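Local coordinates for protein predicted ancestral HMA domain of Pik-1 from Oryza spp. (Synthetic construct, PDB 7BNT) that probably serves as the integrated decoy of a rice immune receptor that binds a pathogen effector, reconstructed here as a predicted ancestral HMA domain, at residues Lys11-Met14 and Lys18-Ser21; Ala25-Thr30 and Asp44-Val49; Lys57-Leu62 and Gly67-Leu72. One frame throughout, in Å; residues are numbered along the deposited sequence. Where two conformers were deposited one is given.

Contact 1: residues Lys11-Met14 and Lys18-Ser21; sequences KVPM and KCRS
The guanidinium group of R20 meets the methyl end of M14 at a slant that is neither face nor edge, M14 CE lying 3.9 Å from R20 NH1, while its nitrogens have polar partners: NH1 bonds to the carbonyl oxygen of R43, and NH2 forms a salt bridge with D17. The P13 ring meets the thiol of C19, with P13 CG 3.6 Å from C19 SG. C19 holds SG anti to its backbone N (chi1 -174°), which lays the sulfur against the pyrrolidine.

Closer to the backbone, the aliphatic part of R20 does the packing. M14 SD touches R20 CD at 3.7 Å, the two chains crossing obliquely. M14 starts out away from the helix but bends at chi2 and chi3 (-70° and -81°), which brings its thioether back against R20 CD. V12 adds a looser touch, CG2 to R20 CG at 4.4 Å. The carbonyl oxygen of P13 is buried here without a modelled partner.

By its place in the fold this short loop probably corresponds to the metal-binding loop of classical HMA domains, although only one cysteine, C19, is present. It joins the end of strand 6-11 to the first turns of helix 17-28, beside D44, just before strand 45-50.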
ATOM      1  N   LYS B  11      -1.068  -4.512   8.667  1.00 14.63           N
ATOM      2  CA  LYS B  11      -0.670  -3.574   9.737  1.00 16.03           C
ATOM      3  C   LYS B  11       0.720  -3.977  10.232  1.00 18.56           C
ATOM      4  O   LYS B  11       0.959  -5.184  10.474  1.00 20.28           O
ATOM      5  CB  LYS B  11      -1.666  -3.591  10.895  1.00 19.21           C
ATOM      6  CG  LYS B  11      -1.367  -2.563  11.991  1.00 20.92           C
ATOM      7  CD  LYS B  11      -2.558  -2.355  12.920  1.00 25.69           C
ATOM      8  CE  LYS B  11      -2.316  -1.401  14.066  1.00 31.13           C
ATOM      9  NZ  LYS B  11      -3.526  -1.255  14.915  1.00 38.67           N
ATOM     10  N   VAL B  12       1.609  -3.005  10.288  1.00 19.47           N
ATOM     11  CA  VAL B  12       3.024  -3.284  10.623  1.00 23.91           C
ATOM     12  C   VAL B  12       3.382  -2.561  11.897  1.00 24.27           C
ATOM     13  O   VAL B  12       2.773  -1.560  12.243  1.00 23.54           O
ATOM     14  CB  VAL B  12       3.986  -2.904   9.491  1.00 27.06           C
ATOM     15  CG1 VAL B  12       3.733  -3.784   8.277  1.00 31.07           C
ATOM     16  CG2 VAL B  12       3.904  -1.425   9.145  1.00 27.85           C
ATOM     17  N   PRO B  13       4.453  -3.043  12.559  1.00 31.95           N
ATOM     18  CA  PRO B  13       4.905  -2.457  13.808  1.00 30.30           C
ATOM     19  C   PRO B  13       5.376  -1.021  13.577  1.00 26.33           C
ATOM     20  O   PRO B  13       6.018  -0.700  12.571  1.00 27.47           O
ATOM     21  CB  PRO B  13       6.038  -3.399  14.222  1.00 37.63           C
ATOM     22  CG  PRO B  13       6.561  -3.899  12.894  1.00 36.62           C
ATOM     23  CD  PRO B  13       5.298  -4.166  12.122  1.00 36.88           C
ATOM     24  N   MET B  14       5.023  -0.191  14.546  1.00 25.41           N
ATOM     25  CA  MET B  14       5.338   1.240  14.558  1.00 23.24           C
ATOM     26  C   MET B  14       6.324   1.543  15.682  1.00 22.77           C
ATOM     27  O   MET B  14       6.316   2.670  16.177  1.00 24.31           O
ATOM     28  CB  MET B  14       4.029   2.009  14.723  1.00 23.17           C
ATOM     29  CG  MET B  14       3.100   1.791  13.539  1.00 22.68           C
ATOM     30  SD  MET B  14       3.710   2.603  12.044  1.00 22.89           S
ATOM     31  CE  MET B  14       3.142   4.278  12.361  1.00 24.79           C
ATOM     32  N   LYS B  18      12.396   3.621  11.371  1.00 21.64           N
ATOM     33  CA  LYS B  18      13.324   2.588  10.855  1.00 22.23           C
ATOM     34  C   LYS B  18      12.639   1.221  10.829  1.00 21.26           C
ATOM     35  O   LYS B  18      12.780   0.505   9.838  1.00 21.87           O
ATOM     36  CB  LYS B  18      14.569   2.525  11.736  1.00 26.75           C
ATOM     37  CG  LYS B  18      15.471   1.336  11.449  1.00 38.44           C
ATOM     38  CD  LYS B  18      16.931   1.602  11.683  1.00 43.99           C
ATOM     39  CE  LYS B  18      17.787   0.390  11.382  1.00 53.09           C
ATOM     40  NZ  LYS B  18      19.228   0.732  11.367  1.00 61.95           N
ATOM     41  N   CYS B  19      11.917   0.859  11.884  1.00 20.91           N
ATOM     42  CA  CYS B  19      11.153  -0.408  11.915  1.00 21.73           C
ATOM     43  C   CYS B  19      10.132  -0.448  10.762  1.00 19.76           C
ATOM     44  O   CYS B  19       9.979  -1.467  10.065  1.00 20.35           O
ATOM     45  CB  CYS B  19      10.460  -0.495  13.261  1.00 22.69           C
ATOM     46  SG  CYS B  19       9.626  -2.072  13.498  1.00 30.22           S
ATOM     47  N   ARG B  20       9.379   0.624  10.604  1.00 18.71           N
ATOM     48  CA  ARG B  20       8.360   0.702   9.544  1.00 19.70           C
ATOM     49  C   ARG B  20       9.055   0.587   8.178  1.00 21.45           C
ATOM     50  O   ARG B  20       8.559  -0.148   7.304  1.00 20.33           O
ATOM     51  CB  ARG B  20       7.545   1.979   9.710  1.00 19.78           C
ATOM     52  CG  ARG B  20       6.429   2.106   8.691  1.00 19.75           C
ATOM     53  CD  ARG B  20       5.550   3.311   8.960  1.00 20.27           C
ATOM     54  NE  ARG B  20       6.315   4.534   8.797  1.00 19.48           N
ATOM     55  CZ  ARG B  20       5.832   5.763   8.901  1.00 21.83           C
ATOM     56  NH1 ARG B  20       4.564   5.961   9.198  1.00 22.26           N
ATOM     57  NH2 ARG B  20       6.636   6.799   8.728  1.00 24.22           N
ATOM     58  N   SER B  21      10.207   1.225   8.026  1.00 20.19           N
ATOM     59  CA  SER B  21      11.012   1.137   6.789  1.00 20.59           C
ATOM     60  C   SER B  21      11.563  -0.284   6.555  1.00 19.96           C
ATOM     61  O   SER B  21      11.591  -0.719   5.372  1.00 21.09           O
ATOM     62  CB  SER B  21      12.094   2.167   6.828  1.00 21.60           C
ATOM     63  OG  SER B  21      11.546   3.475   6.669  1.00 22.85           O
TER

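Contact 2: residues Ala25-Thr30 and Asp44-Val49; sequences ALVAST and DKIEVV. With EDO (1,2-ethanediol), chain D.
This contact belongs to the hydrophobic core between helix 17-28 and the sheet, where V27 sets its two methyl groups on two residues of strand 45-50. V27 CG1 lies 3.7 Å from V48 CG2, and V27 CG2 comes to 4.1 Å from I46 CD1. With CG1 anti to the backbone N (chi1 177°), the valine spreads its branches along the strand: it crosses V48 at a slant and meets the extended I46 tip to tip. All three residues are buried, and no hydrogen bond links the two segments.

Packing of this kind is the core of the ferredoxin-like βαββαβ fold of HMA domains, with both helices on one face of an antiparallel sheet. V36 of strand 33-39 also touches V27. E47 points away from the helix, and its OE1 is hydrogen-bonded to a polar side chain of another protein's chain.

Around S29 and T30, the L26 carbonyl oxygen accepts two side-chain hydroxyls from opposite faces of its plane, S29 OG at 2.8 Å and T30 OG1 at 2.9 Å. An ethanediol, probably from the crystallisation liquor, lies by the T30 carbonyl, its O2 3.0 Å from T30 O. At the strand's start, D44 and K45 both face V39 in a classic beta bulge; K45 NZ forms a salt bridge with D44 OD1 (2.9 Å) and another with an acidic side chain of the other protein.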
ATOM      1  N   ALA B  25      10.752  -2.517   3.320  1.00 17.68           N
ATOM      2  CA  ALA B  25      11.842  -3.168   2.571  1.00 17.66           C
ATOM      3  C   ALA B  25      11.561  -4.662   2.413  1.00 17.30           C
ATOM      4  O   ALA B  25      11.724  -5.208   1.294  1.00 18.15           O
ATOM      5  CB  ALA B  25      13.165  -2.960   3.255  1.00 18.64           C
ATOM      6  N   LEU B  26      11.138  -5.312   3.487  1.00 16.98           N
ATOM      7  CA  LEU B  26      10.848  -6.764   3.429  1.00 17.35           C
ATOM      8  C   LEU B  26       9.735  -6.999   2.413  1.00 16.92           C
ATOM      9  O   LEU B  26       9.876  -7.888   1.528  1.00 19.06           O
ATOM     10  CB  LEU B  26      10.499  -7.294   4.813  1.00 19.41           C
ATOM     11  CG  LEU B  26      10.249  -8.799   4.877  1.00 20.27           C
ATOM     12  CD1 LEU B  26      10.500  -9.312   6.287  1.00 24.09           C
ATOM     13  CD2 LEU B  26       8.838  -9.177   4.446  1.00 23.72           C
ATOM     14  N   VAL B  27       8.638  -6.249   2.509  1.00 16.79           N
ATOM     15  CA  VAL B  27       7.508  -6.482   1.576  1.00 18.18           C
ATOM     16  C   VAL B  27       7.971  -6.182   0.153  1.00 18.17           C
ATOM     17  O   VAL B  27       7.728  -7.004  -0.744  1.00 19.49           O
ATOM     18  CB  VAL B  27       6.275  -5.669   1.978  1.00 18.13           C
ATOM     19  CG1 VAL B  27       5.172  -5.871   0.953  1.00 19.51           C
ATOM     20  CG2 VAL B  27       5.827  -6.054   3.387  1.00 18.86           C
ATOM     21  N   ALA B  28       8.622  -5.049  -0.064  1.00 18.01           N
ATOM     22  CA  ALA B  28       9.027  -4.628  -1.418  1.00 19.70           C
ATOM     23  C   ALA B  28       9.938  -5.705  -2.060  1.00 20.48           C
ATOM     24  O   ALA B  28       9.895  -5.832  -3.276  1.00 24.89           O
ATOM     25  CB  ALA B  28       9.708  -3.285  -1.362  1.00 19.67           C
ATOM     26  N   SER B  29      10.758  -6.395  -1.256  1.00 19.93           N
ATOM     27  CA  SER B  29      11.778  -7.415  -1.607  1.00 23.32           C
ATOM     28  C   SER B  29      11.121  -8.739  -2.024  1.00 22.23           C
ATOM     29  O   SER B  29      11.845  -9.599  -2.584  1.00 24.20           O
ATOM     30  CB  SER B  29      12.788  -7.621  -0.448  1.00 23.96           C
ATOM     31  OG  SER B  29      12.349  -8.593   0.514  1.00 27.06           O
ATOM     32  N   THR B  30       9.818  -8.909  -1.739  1.00 20.35           N
ATOM     33  CA  THR B  30       9.112 -10.204  -1.858  1.00 22.29           C
ATOM     34  C   THR B  30       8.831 -10.485  -3.336  1.00 20.27           C
ATOM     35  O   THR B  30       8.444  -9.565  -4.066  1.00 20.58           O
ATOM     36  CB  THR B  30       7.861 -10.192  -0.960  1.00 20.25           C
ATOM     37  OG1 THR B  30       8.305 -10.011   0.400  1.00 24.05           O
ATOM     38  CG2 THR B  30       7.053 -11.461  -1.054  1.00 25.76           C
ATOM     39  N   ASP B  44       0.277   3.289   9.260  1.00 16.43           N
ATOM     40  CA  ASP B  44       0.742   2.109  10.028  1.00 17.88           C
ATOM     41  C   ASP B  44       0.439   0.817   9.266  1.00 16.61           C
ATOM     42  O   ASP B  44       0.529  -0.281   9.856  1.00 18.49           O
ATOM     43  CB  ASP B  44       0.078   2.096  11.407  1.00 21.59           C
ATOM     44  CG  ASP B  44      -1.437   2.086  11.429  1.00 23.16           C
ATOM     45  OD1 ASP B  44      -2.044   2.289  10.366  1.00 21.78           O
ATOM     46  OD2 ASP B  44      -2.001   1.874  12.551  1.00 27.71           O
ATOM     47  N   LYS B  45       0.057   0.928   8.009  1.00 16.26           N
ATOM     48  CA  LYS B  45      -0.287  -0.249   7.204  1.00 15.39           C
ATOM     49  C   LYS B  45       0.442  -0.162   5.885  1.00 14.36           C
ATOM     50  O   LYS B  45       0.630   0.929   5.364  1.00 16.78           O
ATOM     51  CB  LYS B  45      -1.793  -0.330   7.005  1.00 18.16           C
ATOM     52  CG  LYS B  45      -2.569  -0.472   8.303  1.00 19.87           C
ATOM     53  CD  LYS B  45      -3.982  -0.070   8.178  1.00 22.02           C
ATOM     54  CE  LYS B  45      -4.687  -0.109   9.504  1.00 22.94           C
ATOM     55  NZ  LYS B  45      -4.778   1.222  10.108  1.00 25.77           N
ATOM     56  N   ILE B  46       0.805  -1.331   5.383  1.00 14.73           N
ATOM     57  CA  ILE B  46       1.423  -1.467   4.055  1.00 16.41           C
ATOM     58  C   ILE B  46       0.394  -2.110   3.150  1.00 14.86           C
ATOM     59  O   ILE B  46      -0.122  -3.190   3.454  1.00 15.00           O
ATOM     60  CB  ILE B  46       2.726  -2.275   4.094  1.00 18.13           C
ATOM     61  CG1 ILE B  46       3.748  -1.665   5.061  1.00 22.99           C
ATOM     62  CG2 ILE B  46       3.299  -2.424   2.684  1.00 22.23           C
ATOM     63  CD1 ILE B  46       4.962  -2.526   5.255  1.00 29.74           C
ATOM     64  N   GLU B  47       0.077  -1.394   2.086  1.00 14.50           N
ATOM     65  CA  GLU B  47      -0.758  -1.931   0.995  1.00 14.08           C
ATOM     66  C   GLU B  47       0.169  -2.449  -0.094  1.00 14.00           C
ATOM     67  O   GLU B  47       1.016  -1.690  -0.586  1.00 14.82           O
ATOM     68  CB  GLU B  47      -1.635  -0.820   0.476  1.00 16.43           C
ATOM     69  CG  GLU B  47      -2.706  -1.246  -0.469  1.00 16.37           C
ATOM     70  CD  GLU B  47      -3.588  -0.016  -0.716  1.00 19.35           C
ATOM     71  OE1 GLU B  47      -3.261   0.797  -1.594  1.00 18.11           O
ATOM     72  OE2 GLU B  47      -4.566   0.197   0.048  1.00 23.55           O
ATOM     73  N   VAL B  48       0.031  -3.718  -0.441  0.50 13.56           N
ATOM     74  CA  VAL B  48       0.931  -4.323  -1.452  0.50 13.76           C
ATOM     75  C   VAL B  48       0.064  -4.922  -2.551  0.50 13.64           C
ATOM     76  O   VAL B  48      -0.978  -5.535  -2.261  0.50 16.38           O
ATOM     77  CB  VAL B  48       1.906  -5.342  -0.846  0.50 16.02           C
ATOM     78  CG1 VAL B  48       1.170  -6.436  -0.113  0.50 15.51           C
ATOM     79  CG2 VAL B  48       2.827  -5.924  -1.902  0.50 15.45           C
ATOM     80  N   VAL B  49       0.526  -4.698  -3.778  1.00 13.36           N
ATOM     81  CA  VAL B  49      -0.133  -5.143  -5.022  1.00 13.53           C
ATOM     82  C   VAL B  49       0.866  -6.001  -5.790  1.00 14.49           C
ATOM     83  O   VAL B  49       2.050  -5.647  -5.914  1.00 15.29           O
ATOM     84  CB  VAL B  49      -0.636  -3.956  -5.847  1.00 13.79           C
ATOM     85  CG1 VAL B  49      -1.073  -4.352  -7.243  1.00 15.85           C
ATOM     86  CG2 VAL B  49      -1.758  -3.276  -5.109  1.00 15.21           C
TER
HETATM   87  C1  EDO D 301      10.956  -7.253  -6.344  0.50 29.63           C
HETATM   88  O1  EDO D 301      11.063  -8.076  -5.194  0.50 30.90           O
HETATM   89  C2  EDO D 301      10.002  -7.799  -7.340  0.50 31.99           C
HETATM   90  O2  EDO D 301       8.842  -8.386  -6.745  0.50 23.53           O

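Contact 3: residues Lys57-Leu62 and Gly67-Leu72; sequences KLVSAL and GHAELL
V59 faces A69 and L71 across the contact, and its two methyl groups divide the work. From CB, the CG1 branch stands anti to the backbone N (chi1 163°) and reaches the backbone of A69, with V59 CG1 3.8 Å from A69 O. The A69 methyl is a looser neighbour of the same branch. CG2, the other tip, turns toward L71: it lies 4.0 Å from L71 N and 4.1 Å from L71 CB, the two side chains crossing at about a right angle. One valine thereby spans two residues of the outgoing chain.

One turn further on, L62 packs through the base of its side chain, L62 CB touching A69 CB at 3.6 Å; the small A69 lets the leucine base come close. L62 CD1 is also near the same methyl, at 4.1 Å.

The backbone closes the turn at this end. G67 N donates to L62 O over 3.2 Å, with an N-H...O angle of 155°. L62 lies in the last turn of helix 55-65, so this bond ties the chain after the helix back to that turn. Beside it is a tight spot, where two acceptors, L62 O and G67 O, approach to 2.9 Å without a hydrogen bond.

A69 O also accepts from R63 NH1, and the A69 methyl touches I10 of strand 6-11. L62 reaches A23, L26 and V27 of helix 17-28, while L72 pairs through its backbone with V9. Helix 55-65 is thus connected by this turn to strand 70-74, outermost in this chain's sheet, whose L72 makes backbone hydrogen bonds to the chain of another protein.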
ATOM      1  N   LYS B  57       2.144 -16.156   4.458  1.00 20.16           N
ATOM      2  CA  LYS B  57       3.614 -16.299   4.509  1.00 20.69           C
ATOM      3  C   LYS B  57       4.231 -14.908   4.746  1.00 19.34           C
ATOM      4  O   LYS B  57       5.226 -14.792   5.477  1.00 21.35           O
ATOM      5  CB  LYS B  57       4.046 -16.956   3.201  1.00 27.02           C
ATOM      6  CG  LYS B  57       5.390 -17.652   3.187  1.00 34.89           C
ATOM      7  CD  LYS B  57       5.523 -18.547   1.955  1.00 40.40           C
ATOM      8  CE  LYS B  57       6.939 -18.802   1.512  1.00 46.50           C
ATOM      9  NZ  LYS B  57       6.941 -19.282   0.113  1.00 56.74           N
ATOM     10  N   LEU B  58       3.693 -13.862   4.131  1.00 19.93           N
ATOM     11  CA  LEU B  58       4.238 -12.503   4.286  1.00 18.17           C
ATOM     12  C   LEU B  58       4.036 -12.021   5.729  1.00 19.64           C
ATOM     13  O   LEU B  58       4.948 -11.432   6.306  1.00 19.01           O
ATOM     14  CB  LEU B  58       3.566 -11.622   3.238  1.00 19.65           C
ATOM     15  CG  LEU B  58       4.099 -10.215   3.138  1.00 21.87           C
ATOM     16  CD1 LEU B  58       5.602 -10.208   2.870  1.00 24.10           C
ATOM     17  CD2 LEU B  58       3.358  -9.515   2.034  1.00 20.74           C
ATOM     18  N   VAL B  59       2.878 -12.276   6.317  1.00 18.11           N
ATOM     19  CA  VAL B  59       2.646 -11.940   7.744  1.00 18.36           C
ATOM     20  C   VAL B  59       3.700 -12.640   8.600  1.00 18.38           C
ATOM     21  O   VAL B  59       4.285 -12.003   9.479  1.00 19.79           O
ATOM     22  CB  VAL B  59       1.210 -12.294   8.166  1.00 18.23           C
ATOM     23  CG1 VAL B  59       1.062 -12.353   9.677  1.00 21.44           C
ATOM     24  CG2 VAL B  59       0.198 -11.325   7.548  1.00 20.81           C
ATOM     25  N   SER B  60       3.881 -13.936   8.404  1.00 19.04           N
ATOM     26  CA  SER B  60       4.871 -14.710   9.195  1.00 20.11           C
ATOM     27  C   SER B  60       6.270 -14.103   9.039  1.00 20.41           C
ATOM     28  O   SER B  60       6.987 -13.963  10.037  1.00 22.09           O
ATOM     29  CB  SER B  60       4.826 -16.129   8.746  1.00 23.12           C
ATOM     30  OG  SER B  60       3.615 -16.727   9.123  1.00 26.69           O
ATOM     31  N   ALA B  61       6.659 -13.748   7.821  1.00 19.47           N
ATOM     32  CA  ALA B  61       7.998 -13.188   7.536  1.00 20.74           C
ATOM     33  C   ALA B  61       8.148 -11.835   8.244  1.00 20.59           C
ATOM     34  O   ALA B  61       9.193 -11.581   8.849  1.00 22.46           O
ATOM     35  CB  ALA B  61       8.216 -13.088   6.047  1.00 21.55           C
ATOM     36  N   LEU B  62       7.106 -11.004   8.207  1.00 19.09           N
ATOM     37  CA  LEU B  62       7.181  -9.706   8.907  1.00 19.03           C
ATOM     38  C   LEU B  62       7.315  -9.948  10.405  1.00 19.97           C
ATOM     39  O   LEU B  62       8.105  -9.237  11.050  1.00 22.01           O
ATOM     40  CB  LEU B  62       5.937  -8.886   8.582  1.00 19.59           C
ATOM     41  CG  LEU B  62       5.991  -8.211   7.215  1.00 18.48           C
ATOM     42  CD1 LEU B  62       4.599  -7.737   6.818  1.00 19.17           C
ATOM     43  CD2 LEU B  62       6.972  -7.042   7.210  1.00 20.23           C
ATOM     44  N   GLY B  67       8.813  -7.393  13.507  1.00 35.55           N
ATOM     45  CA  GLY B  67       7.871  -7.085  14.580  1.00 37.34           C
ATOM     46  C   GLY B  67       6.479  -7.528  14.156  1.00 35.18           C
ATOM     47  O   GLY B  67       6.273  -7.996  12.993  1.00 32.74           O
ATOM     48  N   HIS B  68       5.542  -7.410  15.071  1.00 34.41           N
ATOM     49  CA  HIS B  68       4.178  -7.937  14.909  1.00 32.19           C
ATOM     50  C   HIS B  68       3.537  -7.378  13.634  1.00 32.84           C
ATOM     51  O   HIS B  68       3.639  -6.147  13.386  1.00 38.50           O
ATOM     52  CB  HIS B  68       3.300  -7.652  16.120  1.00 34.57           C
ATOM     53  CG  HIS B  68       2.019  -8.416  16.034  1.00 34.66           C
ATOM     54  ND1 HIS B  68       2.003  -9.794  15.866  1.00 43.80           N
ATOM     55  CD2 HIS B  68       0.727  -8.012  16.021  1.00 39.22           C
ATOM     56  CE1 HIS B  68       0.752 -10.207  15.804  1.00 48.01           C
ATOM     57  NE2 HIS B  68      -0.052  -9.134  15.902  1.00 42.49           N
ATOM     58  N   ALA B  69       2.780  -8.227  12.956  1.00 21.49           N
ATOM     59  CA  ALA B  69       2.089  -7.889  11.698  1.00 22.85           C
ATOM     60  C   ALA B  69       0.720  -8.553  11.721  1.00 18.60           C
ATOM     61  O   ALA B  69       0.565  -9.632  12.302  1.00 20.53           O
ATOM     62  CB  ALA B  69       2.899  -8.344  10.513  1.00 26.11           C
ATOM     63  N   GLU B  70      -0.243  -7.924  11.074  1.00 18.10           N
ATOM     64  CA  GLU B  70      -1.645  -8.373  11.079  1.00 18.46           C
ATOM     65  C   GLU B  70      -2.249  -8.104   9.703  1.00 17.40           C
ATOM     66  O   GLU B  70      -2.260  -6.959   9.252  1.00 18.70           O
ATOM     67  CB  GLU B  70      -2.392  -7.637  12.197  1.00 23.14           C
ATOM     68  CG  GLU B  70      -3.830  -8.024  12.345  1.00 25.29           C
ATOM     69  CD  GLU B  70      -4.535  -7.278  13.472  1.00 28.86           C
ATOM     70  OE1 GLU B  70      -3.938  -6.307  14.033  1.00 38.39           O
ATOM     71  OE2 GLU B  70      -5.691  -7.633  13.763  1.00 41.49           O
ATOM     72  N   LEU B  71      -2.740  -9.146   9.061  1.00 16.75           N
ATOM     73  CA  LEU B  71      -3.492  -8.998   7.800  1.00 15.24           C
ATOM     74  C   LEU B  71      -4.804  -8.282   8.079  1.00 14.98           C
ATOM     75  O   LEU B  71      -5.570  -8.755   8.940  1.00 16.11           O
ATOM     76  CB  LEU B  71      -3.726 -10.364   7.180  1.00 16.74           C
ATOM     77  CG  LEU B  71      -4.430 -10.413   5.828  1.00 16.99           C
ATOM     78  CD1 LEU B  71      -3.640  -9.688   4.762  1.00 16.76           C
ATOM     79  CD2 LEU B  71      -4.655 -11.849   5.410  1.00 18.74           C
ATOM     80  N   LEU B  72      -5.103  -7.235   7.313  1.00 13.65           N
ATOM     81  CA  LEU B  72      -6.349  -6.490   7.554  1.00 13.16           C
ATOM     82  C   LEU B  72      -7.258  -6.427   6.339  1.00 13.71           C
ATOM     83  O   LEU B  72      -8.425  -6.065   6.530  1.00 14.23           O
ATOM     84  CB  LEU B  72      -6.035  -5.073   8.040  1.00 16.61           C
ATOM     85  CG  LEU B  72      -5.323  -4.962   9.385  1.00 20.23           C
ATOM     86  CD1 LEU B  72      -5.172  -3.495   9.717  1.00 22.22           C
ATOM     87  CD2 LEU B  72      -6.059  -5.668  10.507  1.00 22.96           C
TER

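From the N terminus, strand 6-11 leads into contact 1, which closes the short loop before helix 17-28. The same helix then supplies contact 2, whose longer loop takes in strand 33-39 before strand 45-50 returns beneath the helix. Contact 3 closes last, over the turn between helix 55-65 and strand 70-74. The three follow one another in series, neither nested nor crossed. Cross-links at and just beyond the strand ends join them: a probable hydrogen bond from V12 N to D44 O (3.0 Å) ties contact 1 to contact 2, and another from K11 N to E70 O (2.8 Å) ties it to contact 3. L26 packing on L58 brings the two helices together.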